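Long-range contacts in laccase (PDB 3SQR), which oxidises phenolic compounds such as hydroquinones while reducing dioxygen to water at a copper centre, as a multicopper oxidase probably involved in breaking down lignin and detoxifying its products: residues A[47-52]-A[186-191]; A[66-71]-A[104-109]; A[126-131]-A[155-160]; A[132-137]-A[520-525]. All coordinates share one frame; numbering follows the deposited sequence.

In the fold
Interactions 2 and 3 lie in the first cupredoxin domain, and interaction 4 joins that domain to the third; interaction 1 lies at the start of the linker to the second domain, away from the coppers. Interaction 1 meets interaction 2 at Trp104, whose N lies 2.9 Å from Asn186 O. Interactions 2 and 3 share a sheet, in which strands 107-114 and 152-158 are neighbours, and their centres are about 10 Å apart. Interactions 3 and 4 are equally close and meet where Gln130 and Asp137 pack together. Each of these last two holds a copper ligand, His126 and His525, and the two coppers they bind are 4.6 Å apart. Interaction 1 is remote, with nearest atoms about 17 Å from interaction 4.

Interaction 1: residues A[47-52]-A[186-191]; sequences SCWGEY and NGPATA
Ala189 O is approached by the backbone of Ser47, whose CA donates a CA-H...O contact at 3.3 Å with an angle of 134° at the hydrogen. Ser47 N is nearly as near to the same oxygen but badly angled, and no conventional hydrogen bond joins 47-52 to 186-191. The contact therefore rests on packing, and its main element is the indole of Trp49. Gly187 lies flat over one face of that indole: its CA stands 3.4 Å from the centroid of the six-membered ring and only 6° off the normal, a well-centred CH-pi contact. The peptide follows the same face, with Gly187 C 3.3 Å from Trp49 CE3. Pro188 continues the layer over the pyrrole end, where its CD is 3.9 Å from Trp49 CG and the two side chains cross at about a right angle. Pro188 CB also reaches back to Ser47 O at 3.5 Å. Trp49 CG is anti to the backbone N (chi1 -159°), which carries the ring out from the hairpin and along 186-188. Trp104, its ring inclined to that of Trp49, packs beside both Trp49 and Pro188. The hairpin itself is closed by Trp49 N to Tyr52 O at 2.8 Å and Tyr52 N to Trp49 O at 3.2 Å, and Cys48 is tied to Cys39 by a disulfide. This is a two-residue beta hairpin with a type II' turn, with glycine at the first corner, laid by its tryptophan against the linker that leads from the first cupredoxin domain to the second.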
# COMPACT_ATOMS: atom_id res chain seq x y z
N SER A 47 -13.19 -17.04 -13.57
CA SER A 47 -12.54 -17.98 -12.63
C SER A 47 -11.39 -18.76 -13.30
O SER A 47 -10.51 -19.31 -12.63
CB SER A 47 -13.57 -18.99 -12.09
OG SER A 47 -13.99 -19.79 -13.19
N CYS A 48 -11.39 -18.78 -14.63
CA CYS A 48 -10.49 -19.59 -15.39
C CYS A 48 -9.19 -18.88 -15.66
O CYS A 48 -9.17 -17.67 -15.90
CB CYS A 48 -11.09 -19.91 -16.74
SG CYS A 48 -12.56 -20.98 -16.71
N TRP A 49 -8.12 -19.65 -15.67
CA TRP A 49 -6.83 -19.14 -16.11
C TRP A 49 -6.05 -20.24 -16.84
O TRP A 49 -4.90 -20.50 -16.54
CB TRP A 49 -6.03 -18.58 -14.95
CG TRP A 49 -4.97 -17.63 -15.40
CD1 TRP A 49 -3.60 -17.83 -15.41
CD2 TRP A 49 -5.18 -16.32 -15.93
NE1 TRP A 49 -2.97 -16.73 -15.95
CE2 TRP A 49 -3.91 -15.77 -16.23
CE3 TRP A 49 -6.32 -15.54 -16.16
CZ2 TRP A 49 -3.77 -14.49 -16.79
CZ3 TRP A 49 -6.18 -14.28 -16.69
CH2 TRP A 49 -4.90 -13.75 -16.99
N GLY A 50 -6.69 -20.90 -17.80
CA GLY A 50 -6.06 -21.97 -18.54
C GLY A 50 -6.06 -23.20 -17.66
O GLY A 50 -7.11 -23.57 -17.12
N GLU A 51 -4.87 -23.76 -17.45
CA GLU A 51 -4.67 -24.93 -16.56
C GLU A 51 -4.82 -24.52 -15.10
O GLU A 51 -4.92 -25.35 -14.21
CB GLU A 51 -3.26 -25.51 -16.75
N TYR A 52 -4.79 -23.20 -14.86
CA TYR A 52 -4.88 -22.68 -13.51
C TYR A 52 -6.19 -22.00 -13.35
O TYR A 52 -6.95 -21.82 -14.32
CB TYR A 52 -3.76 -21.69 -13.27
CG TYR A 52 -2.41 -22.23 -13.62
CD1 TYR A 52 -1.74 -23.08 -12.75
CD2 TYR A 52 -1.80 -21.90 -14.82
CE1 TYR A 52 -0.49 -23.57 -13.07
CE2 TYR A 52 -0.52 -22.39 -15.14
CZ TYR A 52 0.11 -23.22 -14.26
OH TYR A 52 1.40 -23.68 -14.58
N ASN A 186 -2.53 -9.61 -14.10
CA ASN A 186 -3.74 -10.31 -14.56
C ASN A 186 -3.70 -11.74 -14.17
O ASN A 186 -2.66 -12.38 -14.01
CB ASN A 186 -3.99 -10.10 -16.03
CG ASN A 186 -4.44 -8.68 -16.32
OD1 ASN A 186 -5.51 -8.19 -15.85
ND2 ASN A 186 -3.61 -8.01 -17.03
N GLY A 187 -4.90 -12.24 -13.99
CA GLY A 187 -5.08 -13.56 -13.46
C GLY A 187 -6.58 -13.77 -13.35
O GLY A 187 -7.37 -12.97 -13.85
N PRO A 188 -6.96 -14.86 -12.70
CA PRO A 188 -8.38 -15.13 -12.59
C PRO A 188 -9.08 -14.26 -11.54
O PRO A 188 -8.47 -13.47 -10.83
CB PRO A 188 -8.40 -16.59 -12.17
CG PRO A 188 -7.15 -16.76 -11.35
CD PRO A 188 -6.14 -15.90 -12.11
N ALA A 189 -10.40 -14.40 -11.43
CA ALA A 189 -11.19 -13.53 -10.50
C ALA A 189 -12.41 -14.33 -10.03
O ALA A 189 -12.79 -15.29 -10.66
CB ALA A 189 -11.62 -12.25 -11.23
N THR A 190 -13.01 -13.91 -8.94
CA THR A 190 -14.03 -14.70 -8.29
C THR A 190 -15.44 -14.30 -8.75
O THR A 190 -16.40 -14.90 -8.31
CB THR A 190 -13.99 -14.57 -6.82
OG1 THR A 190 -14.00 -13.18 -6.48
CG2 THR A 190 -12.79 -15.34 -6.18
N ALA A 191 -15.53 -13.31 -9.62
CA ALA A 191 -16.79 -12.99 -10.30
C ALA A 191 -16.49 -12.56 -11.70
O ALA A 191 -15.40 -12.09 -12.01
CB ALA A 191 -17.59 -11.89 -9.53

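Interaction 2: residues A[66-71]-A[104-109]; sequences VTREYW and WGDNLI. With MAN (alpha-D-mannopyranose), chain C; NAG (2-acetamido-2-deoxy-beta-D-glucopyranose), chain G.
Arg68 and Asp106 form the tightly packed end of this contact. Their salt bridge runs from Arg68 NE to Asp106 OD2, which is met from above the carboxylate plane; the modelled 2.5 Å is shorter than usual, and the exact length is doubtful. Guanidinium and carboxylate planes lie 60° apart, and a second bond, from NH2, is weak. The other carboxylate oxygen, Asp106 OD1, takes the N-H of Val66 at 2.8 Å, also out of plane. Val66 CG2 sits 3.6 Å over the centre of the guanidinium and covers that face. Asp103 adds its backbone N to Asp106 OD2 and its carboxylate to Arg68 NH2, so both charges have a second partner.

From there the backbones run as a regular parallel ladder, from Asn107 N to Val66 O at 2.9 Å through to Tyr70 N to Ile109 O at 2.7 Å. The face bearing Thr67, Glu69, Asn107 and Ile109 is more open to solvent at Thr67, whose CG2 makes an apolar contact with Ile109 CD1 at 3.5 Å; the Glu69 carboxylate turns to His111. On the strand's other edge, Glu69 N gives an almost straight bond (177°) to mannose O4 at 3.2 Å, part of an attached glycan. Such a parallel pair within an otherwise mainly antiparallel sheet belongs to the Greek-key beta sandwich of the cupredoxin fold.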
# COMPACT_ATOMS: atom_id res chain seq x y z
N VAL A 66 6.18 -14.80 -19.06
CA VAL A 66 7.24 -14.25 -19.89
C VAL A 66 7.94 -13.21 -19.11
O VAL A 66 7.46 -12.81 -18.05
CB VAL A 66 6.63 -13.63 -21.16
CG1 VAL A 66 5.88 -14.76 -21.95
CG2 VAL A 66 5.63 -12.47 -20.82
N THR A 67 9.03 -12.71 -19.67
CA THR A 67 9.80 -11.62 -19.07
C THR A 67 9.31 -10.28 -19.55
O THR A 67 9.18 -10.06 -20.78
CB THR A 67 11.27 -11.81 -19.34
OG1 THR A 67 11.68 -13.00 -18.66
CG2 THR A 67 12.05 -10.65 -18.81
N ARG A 68 8.97 -9.38 -18.64
CA ARG A 68 8.54 -8.05 -19.02
C ARG A 68 9.54 -7.04 -18.44
O ARG A 68 9.88 -7.14 -17.26
CB ARG A 68 7.18 -7.80 -18.48
CG ARG A 68 6.10 -8.65 -19.27
CD ARG A 68 4.77 -8.23 -18.93
NE ARG A 68 3.82 -9.31 -19.22
CZ ARG A 68 3.35 -9.63 -20.42
NH1 ARG A 68 3.73 -8.97 -21.52
NH2 ARG A 68 2.48 -10.62 -20.51
N GLU A 69 10.02 -6.14 -19.28
CA GLU A 69 11.06 -5.23 -18.90
C GLU A 69 10.57 -3.78 -18.90
O GLU A 69 9.90 -3.33 -19.83
CB GLU A 69 12.21 -5.39 -19.87
CG GLU A 69 13.44 -4.57 -19.49
CD GLU A 69 14.71 -5.00 -20.27
OE1 GLU A 69 14.56 -5.36 -21.45
OE2 GLU A 69 15.80 -4.96 -19.68
N TYR A 70 10.95 -3.01 -17.91
CA TYR A 70 10.48 -1.66 -17.75
C TYR A 70 11.65 -0.78 -17.38
O TYR A 70 12.57 -1.21 -16.70
CB TYR A 70 9.39 -1.56 -16.66
CG TYR A 70 8.06 -2.11 -17.01
CD1 TYR A 70 7.08 -1.30 -17.58
CD2 TYR A 70 7.76 -3.41 -16.76
CE1 TYR A 70 5.81 -1.82 -17.89
CE2 TYR A 70 6.54 -3.93 -17.07
CZ TYR A 70 5.57 -3.16 -17.64
OH TYR A 70 4.38 -3.74 -17.93
N TRP A 71 11.62 0.48 -17.82
CA TRP A 71 12.59 1.47 -17.42
C TRP A 71 11.84 2.56 -16.71
O TRP A 71 10.91 3.11 -17.27
CB TRP A 71 13.38 2.02 -18.64
CG TRP A 71 14.45 1.15 -19.13
CD1 TRP A 71 15.79 1.20 -18.78
CD2 TRP A 71 14.30 0.09 -20.05
NE1 TRP A 71 16.48 0.19 -19.43
CE2 TRP A 71 15.58 -0.50 -20.22
CE3 TRP A 71 13.21 -0.45 -20.75
CZ2 TRP A 71 15.77 -1.57 -21.03
CZ3 TRP A 71 13.41 -1.50 -21.58
CH2 TRP A 71 14.68 -2.05 -21.73
N TRP A 104 0.14 -13.12 -14.20
CA TRP A 104 0.51 -14.05 -13.17
C TRP A 104 1.61 -14.96 -13.72
O TRP A 104 1.43 -15.62 -14.75
CB TRP A 104 -0.75 -14.83 -12.84
CG TRP A 104 -0.64 -15.77 -11.78
CD1 TRP A 104 0.31 -15.83 -10.80
CD2 TRP A 104 -1.56 -16.81 -11.51
NE1 TRP A 104 0.07 -16.91 -9.94
CE2 TRP A 104 -1.09 -17.52 -10.37
CE3 TRP A 104 -2.73 -17.25 -12.16
CZ2 TRP A 104 -1.73 -18.65 -9.88
CZ3 TRP A 104 -3.39 -18.38 -11.65
CH2 TRP A 104 -2.89 -19.05 -10.51
N GLY A 105 2.73 -15.00 -13.00
CA GLY A 105 3.85 -15.86 -13.38
C GLY A 105 4.96 -15.16 -14.16
O GLY A 105 6.03 -15.76 -14.33
N ASP A 106 4.70 -13.95 -14.67
CA ASP A 106 5.68 -13.24 -15.44
C ASP A 106 6.86 -12.83 -14.55
O ASP A 106 6.71 -12.68 -13.33
CB ASP A 106 5.09 -11.97 -16.05
CG ASP A 106 4.18 -12.25 -17.21
OD1 ASP A 106 4.09 -13.40 -17.74
OD2 ASP A 106 3.56 -11.25 -17.64
N ASN A 107 8.01 -12.66 -15.19
CA ASN A 107 9.22 -12.14 -14.52
C ASN A 107 9.32 -10.72 -14.93
O ASN A 107 9.24 -10.46 -16.12
CB ASN A 107 10.43 -12.96 -14.94
CG ASN A 107 10.34 -14.38 -14.41
OD1 ASN A 107 10.19 -14.59 -13.23
ND2 ASN A 107 10.42 -15.37 -15.30
N LEU A 108 9.45 -9.82 -13.95
CA LEU A 108 9.58 -8.40 -14.16
C LEU A 108 11.04 -8.03 -14.01
O LEU A 108 11.70 -8.46 -13.07
CB LEU A 108 8.72 -7.60 -13.20
CG LEU A 108 7.24 -8.02 -13.17
CD1 LEU A 108 6.40 -6.97 -12.38
CD2 LEU A 108 6.65 -8.32 -14.57
N ILE A 109 11.52 -7.21 -14.92
CA ILE A 109 12.80 -6.53 -14.83
C ILE A 109 12.51 -5.04 -14.87
O ILE A 109 12.02 -4.55 -15.90
CB ILE A 109 13.67 -6.92 -16.00
CG1 ILE A 109 13.87 -8.43 -16.01
CG2 ILE A 109 15.02 -6.19 -15.90
CD1 ILE A 109 14.64 -8.91 -17.21
C1 MAN C . 7.77 -2.24 -23.81
C2 MAN C . 9.22 -2.73 -23.95
C3 MAN C . 9.25 -4.27 -23.84
C4 MAN C . 8.62 -4.70 -22.51
C5 MAN C . 7.20 -4.14 -22.40
C6 MAN C . 6.63 -4.36 -21.00
O2 MAN C . 10.09 -2.09 -23.01
O3 MAN C . 10.56 -4.79 -23.96
O4 MAN C . 8.79 -6.11 -22.22
O5 MAN C . 7.18 -2.72 -22.61
O6 MAN C . 5.31 -3.82 -20.90
C1 NAG G . 10.67 6.56 -18.25
C2 NAG G . 10.63 5.72 -19.50
C3 NAG G . 12.01 5.22 -19.85
C4 NAG G . 12.93 6.40 -19.99
C5 NAG G . 12.91 7.21 -18.72
C6 NAG G . 13.82 8.44 -18.80
C7 NAG G . 8.48 4.56 -19.54
C8 NAG G . 7.78 3.30 -19.10
N2 NAG G . 9.78 4.58 -19.21
O3 NAG G . 11.92 4.59 -21.07
O4 NAG G . 14.20 5.92 -20.21
O5 NAG G . 11.59 7.66 -18.44
O6 NAG G . 13.34 9.28 -19.87
O7 NAG G . 7.88 5.45 -20.13

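Interaction 3: residues A[126-131]-A[155-160]; sequences HGIRQL and YKFQVT. With CU (copper (II) ion), chain F.
Apolar packing comes first: Ile128 CG2 rests 3.8 Å from Phe157 CD2, the two side chains crossing at about a right angle, and Ile128 CD1 reaches Val159 CG1 more loosely at 4.3 Å. Leu183 and Ile185 of strand 180-186 adjoin Ile128, which places the pair in the interior of the sandwich.

A second kind of contact sets an amide against a ring. Gln130 is bent at its second torsion (chi2 -70°), and this folds the carboxamide back over Phe157. Its NE2 lies 3.7 Å above the ring plane, displaced toward the rim, with amide and ring planes 76° apart; the amide thus stands up on the ring instead of stacking on it. Gln130 OE1 sits 3.2 Å from Phe157 CB and is bonded to Ser133 OG, a partner that restrains rotation of the amide.

Water supplies all the polar linkage, since no direct hydrogen bond crosses between the segments. One water accepts from Gln130 N at 3.0 Å and donates to Gln158 O at 2.7 Å. Thr160 OG1 is shared by two others, one of them 2.8 Å away and accepting from Arg129 NH1, the other accepting from Leu131 N. Arg129 is further held by Tyr59 O and by a salt bridge to Asp517.

Metal coordination is the last kind: His126 ND1 binds a copper at 2.0 Å, with His168 and His527 as the other protein ligands. The segment following this ligand packs through Ile128 and Gln130 against strand 152-158 of the other sheet, an arrangement within the two-sheet cupredoxin sandwich, next to a copper consistent with one of the type 3 pair of multicopper oxidases.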
# COMPACT_ATOMS: atom_id res chain seq x y z
N HIS A 126 4.24 -3.16 -3.75
CA HIS A 126 3.43 -3.38 -2.58
C HIS A 126 2.73 -4.72 -2.61
O HIS A 126 1.97 -5.05 -3.49
CB HIS A 126 2.51 -2.18 -2.30
CG HIS A 126 1.76 -2.35 -1.04
ND1 HIS A 126 1.82 -1.46 -0.02
CD2 HIS A 126 0.86 -3.29 -0.67
CE1 HIS A 126 1.02 -1.85 0.95
NE2 HIS A 126 0.45 -2.98 0.60
N GLY A 127 2.91 -5.46 -1.53
CA GLY A 127 2.26 -6.72 -1.33
C GLY A 127 2.89 -7.86 -2.12
O GLY A 127 2.43 -9.00 -2.02
N ILE A 128 3.96 -7.56 -2.85
CA ILE A 128 4.61 -8.56 -3.64
C ILE A 128 5.44 -9.41 -2.71
O ILE A 128 6.29 -8.91 -2.03
CB ILE A 128 5.45 -7.95 -4.81
CG1 ILE A 128 4.49 -7.20 -5.79
CG2 ILE A 128 6.14 -9.05 -5.63
CD1 ILE A 128 3.36 -8.07 -6.46
N ARG A 129 5.28 -10.71 -2.82
CA ARG A 129 5.83 -11.63 -1.82
C ARG A 129 7.36 -11.62 -1.80
O ARG A 129 7.94 -11.77 -0.74
CB ARG A 129 5.32 -13.00 -2.14
CG ARG A 129 5.59 -13.98 -1.10
CD ARG A 129 5.17 -15.33 -1.59
NE ARG A 129 5.24 -16.34 -0.53
CZ ARG A 129 4.89 -17.62 -0.73
NH1 ARG A 129 4.54 -18.01 -1.91
NH2 ARG A 129 4.87 -18.49 0.27
N GLN A 130 7.99 -11.47 -2.98
CA GLN A 130 9.42 -11.51 -3.15
C GLN A 130 10.05 -12.77 -2.58
O GLN A 130 11.15 -12.73 -2.07
CB GLN A 130 10.08 -10.29 -2.48
CG GLN A 130 9.54 -8.92 -2.99
CD GLN A 130 9.96 -8.60 -4.40
OE1 GLN A 130 10.68 -9.36 -5.05
NE2 GLN A 130 9.51 -7.45 -4.89
N LEU A 131 9.39 -13.88 -2.77
CA LEU A 131 9.98 -15.20 -2.43
C LEU A 131 11.27 -15.42 -3.21
O LEU A 131 11.29 -15.42 -4.45
CB LEU A 131 8.95 -16.29 -2.68
CG LEU A 131 9.33 -17.73 -2.37
CD1 LEU A 131 9.73 -17.83 -0.96
CD2 LEU A 131 8.10 -18.64 -2.70
N TYR A 155 15.41 -3.95 -10.49
CA TYR A 155 14.67 -4.86 -9.66
C TYR A 155 14.21 -6.01 -10.53
O TYR A 155 13.78 -5.81 -11.65
CB TYR A 155 13.48 -4.15 -9.03
CG TYR A 155 13.84 -3.05 -8.03
CD1 TYR A 155 14.20 -1.75 -8.42
CD2 TYR A 155 13.82 -3.30 -6.68
CE1 TYR A 155 14.49 -0.76 -7.52
CE2 TYR A 155 14.10 -2.34 -5.79
CZ TYR A 155 14.45 -1.07 -6.16
OH TYR A 155 14.70 -0.11 -5.20
N LYS A 156 14.38 -7.21 -10.00
CA LYS A 156 13.94 -8.41 -10.66
C LYS A 156 13.14 -9.27 -9.77
O LYS A 156 13.64 -9.69 -8.72
CB LYS A 156 15.18 -9.17 -11.18
CG LYS A 156 15.94 -8.40 -12.27
CD LYS A 156 17.10 -9.31 -12.83
CE LYS A 156 17.95 -8.60 -13.90
NZ LYS A 156 18.63 -9.63 -14.84
N PHE A 157 11.91 -9.66 -10.18
CA PHE A 157 11.16 -10.51 -9.40
C PHE A 157 10.09 -11.13 -10.25
O PHE A 157 9.78 -10.59 -11.31
CB PHE A 157 10.55 -9.86 -8.16
CG PHE A 157 9.74 -8.64 -8.44
CD1 PHE A 157 10.34 -7.40 -8.49
CD2 PHE A 157 8.38 -8.71 -8.69
CE1 PHE A 157 9.61 -6.24 -8.71
CE2 PHE A 157 7.66 -7.52 -8.94
CZ PHE A 157 8.30 -6.28 -8.92
N GLN A 158 9.67 -12.30 -9.84
CA GLN A 158 8.50 -12.92 -10.41
C GLN A 158 7.25 -12.49 -9.72
O GLN A 158 7.18 -12.39 -8.48
CB GLN A 158 8.57 -14.46 -10.38
CG GLN A 158 7.56 -15.15 -11.22
CD GLN A 158 7.80 -16.64 -11.31
OE1 GLN A 158 8.38 -17.22 -10.38
NE2 GLN A 158 7.33 -17.28 -12.42
N VAL A 159 6.15 -12.39 -10.49
CA VAL A 159 4.90 -12.16 -9.80
C VAL A 159 4.19 -13.50 -9.65
O VAL A 159 3.84 -14.18 -10.63
CB VAL A 159 3.99 -11.11 -10.47
CG1 VAL A 159 4.57 -9.69 -10.22
CG2 VAL A 159 3.81 -11.37 -12.04
N THR A 160 4.10 -13.93 -8.41
CA THR A 160 3.55 -15.24 -8.09
C THR A 160 2.16 -15.04 -7.45
O THR A 160 1.66 -15.86 -6.69
CB THR A 160 4.51 -15.95 -7.11
OG1 THR A 160 4.60 -15.19 -5.89
CG2 THR A 160 5.88 -16.03 -7.72
CU CU F . 2.89 0.16 0.41
O HOH W 1 3.10 -16.52 -3.98
O HOH W 2 7.28 -12.09 -5.80
O HOH W 3 7.08 -14.68 -4.88

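Interaction 4: residues A[132-137]-A[520-525]; sequences GSLEYD and GSWLLH. With CU (copper (II) ion), chain E.
Leu134 lays its CD1 methyl over the indole of Trp522, 3.8 Å from the centroid of the six-membered ring and 18° off the normal, a CH-pi contact on the face. Gly520 C lies over the same face, so Gly520 and the methyl share it. With chi1 at 161° the isobutyl group extends away from its own N, toward the strand, and its two methyls divide there: CD2 meets Gly520 CA at 3.7 Å, while CD1 touches Ser521 N at 3.3 Å. Ser521 N is buried there without any hydrogen-bond partner in the model, since a methyl occupies its approach.

Asp137 comes to the same indole at its edge. Its CG is in the ring plane, OD2 is 3.9 Å from Trp522 CZ3, and the carboxylate is turned 78° to the ring. The polar link is a water that donates to Asp137 OD2 at 2.8 Å and to Ser521 O at 2.9 Å, and accepts from Leu523 N at 3.0 Å. Because OD2 also bonds His468 ND1, while Asp137 O bonds His124 ND1, one residue is bonded to histidines of two domains and probably restrains their rings. Trp522 has a further tie, from NE1 to Asn518 O, and meets His470 edge-to-face.

At the far end of the strand, His525 NE2 binds a copper at 2.0 Å; His170 and His468 are further protein ligands, and a water is also bound. The packing thus joins the first and third cupredoxin domains, between which multicopper oxidases build the trinuclear copper cluster, and the copper of His525 is consistent with one of its type 3 ions.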
# COMPACT_ATOMS: atom_id res chain seq x y z
N GLY A 132 12.40 -15.47 -2.48
CA GLY A 132 13.70 -15.59 -3.12
C GLY A 132 14.24 -14.36 -3.80
O GLY A 132 15.26 -14.41 -4.55
N SER A 133 13.58 -13.22 -3.60
CA SER A 133 14.06 -12.00 -4.16
C SER A 133 14.00 -10.85 -3.14
O SER A 133 13.70 -9.70 -3.47
CB SER A 133 13.29 -11.65 -5.44
OG SER A 133 11.90 -11.66 -5.13
N LEU A 134 14.34 -11.18 -1.89
CA LEU A 134 14.28 -10.27 -0.78
C LEU A 134 14.94 -8.95 -1.11
O LEU A 134 14.48 -7.87 -0.73
CB LEU A 134 15.09 -10.92 0.39
CG LEU A 134 15.52 -9.94 1.44
CD1 LEU A 134 14.34 -9.44 2.29
CD2 LEU A 134 16.59 -10.67 2.38
N GLU A 135 16.04 -9.03 -1.88
CA GLU A 135 16.86 -7.89 -2.13
C GLU A 135 16.22 -6.88 -3.12
O GLU A 135 16.73 -5.82 -3.36
CB GLU A 135 18.23 -8.32 -2.62
CG GLU A 135 18.26 -8.89 -3.97
CD GLU A 135 17.80 -10.38 -4.12
OE1 GLU A 135 17.37 -11.06 -3.12
OE2 GLU A 135 17.95 -10.86 -5.27
N TYR A 136 15.03 -7.21 -3.61
CA TYR A 136 14.33 -6.35 -4.51
C TYR A 136 12.99 -5.90 -3.90
O TYR A 136 12.17 -5.29 -4.61
CB TYR A 136 14.15 -7.04 -5.85
CG TYR A 136 15.50 -7.30 -6.52
CD1 TYR A 136 16.39 -6.23 -6.73
CD2 TYR A 136 15.90 -8.58 -6.84
CE1 TYR A 136 17.60 -6.43 -7.31
CE2 TYR A 136 17.13 -8.80 -7.45
CZ TYR A 136 17.98 -7.72 -7.64
OH TYR A 136 19.24 -7.91 -8.21
N ASP A 137 12.83 -6.09 -2.60
CA ASP A 137 11.65 -5.59 -1.90
C ASP A 137 11.55 -4.06 -1.82
O ASP A 137 10.47 -3.50 -1.64
CB ASP A 137 11.54 -6.22 -0.53
CG ASP A 137 10.23 -6.02 0.12
OD1 ASP A 137 9.17 -6.22 -0.58
OD2 ASP A 137 10.20 -5.70 1.32
N GLY A 520 14.09 -13.90 5.02
CA GLY A 520 14.37 -12.51 4.67
C GLY A 520 14.19 -11.57 5.84
O GLY A 520 14.03 -11.96 6.99
N SER A 521 14.23 -10.31 5.52
CA SER A 521 14.08 -9.28 6.48
C SER A 521 12.90 -8.47 6.03
O SER A 521 13.01 -7.72 5.05
CB SER A 521 15.33 -8.45 6.51
OG SER A 521 15.66 -8.01 5.21
N TRP A 522 11.83 -8.59 6.78
CA TRP A 522 10.51 -8.09 6.38
C TRP A 522 10.00 -6.98 7.28
O TRP A 522 9.73 -7.19 8.44
CB TRP A 522 9.55 -9.27 6.33
CG TRP A 522 10.05 -10.34 5.47
CD1 TRP A 522 10.33 -11.64 5.82
CD2 TRP A 522 10.37 -10.24 4.10
NE1 TRP A 522 10.79 -12.32 4.80
CE2 TRP A 522 10.80 -11.53 3.69
CE3 TRP A 522 10.24 -9.25 3.14
CZ2 TRP A 522 11.14 -11.83 2.39
CZ3 TRP A 522 10.60 -9.55 1.82
CH2 TRP A 522 11.07 -10.83 1.47
N LEU A 523 9.85 -5.83 6.70
CA LEU A 523 9.35 -4.67 7.40
C LEU A 523 7.85 -4.83 7.72
O LEU A 523 7.09 -5.39 6.92
CB LEU A 523 9.56 -3.42 6.56
CG LEU A 523 9.23 -2.08 7.24
CD1 LEU A 523 10.25 -1.84 8.42
CD2 LEU A 523 9.27 -0.95 6.25
N LEU A 524 7.44 -4.38 8.89
CA LEU A 524 6.03 -4.26 9.20
C LEU A 524 5.87 -2.86 9.78
O LEU A 524 6.65 -2.44 10.60
CB LEU A 524 5.59 -5.30 10.23
CG LEU A 524 4.16 -5.09 10.77
CD1 LEU A 524 3.49 -6.44 11.02
CD2 LEU A 524 4.19 -4.17 12.02
N HIS A 525 4.89 -2.11 9.29
CA HIS A 525 4.77 -0.75 9.68
C HIS A 525 3.40 -0.21 9.43
O HIS A 525 2.65 -0.78 8.64
CB HIS A 525 5.77 0.10 8.91
CG HIS A 525 5.52 0.14 7.45
ND1 HIS A 525 4.93 1.22 6.82
CD2 HIS A 525 5.76 -0.78 6.48
CE1 HIS A 525 4.87 0.98 5.52
NE2 HIS A 525 5.33 -0.24 5.30
CU CU E . 5.99 -1.03 3.59
O HOH W 4 11.14 -5.74 3.94
O HOH W 5 4.83 -0.00 2.19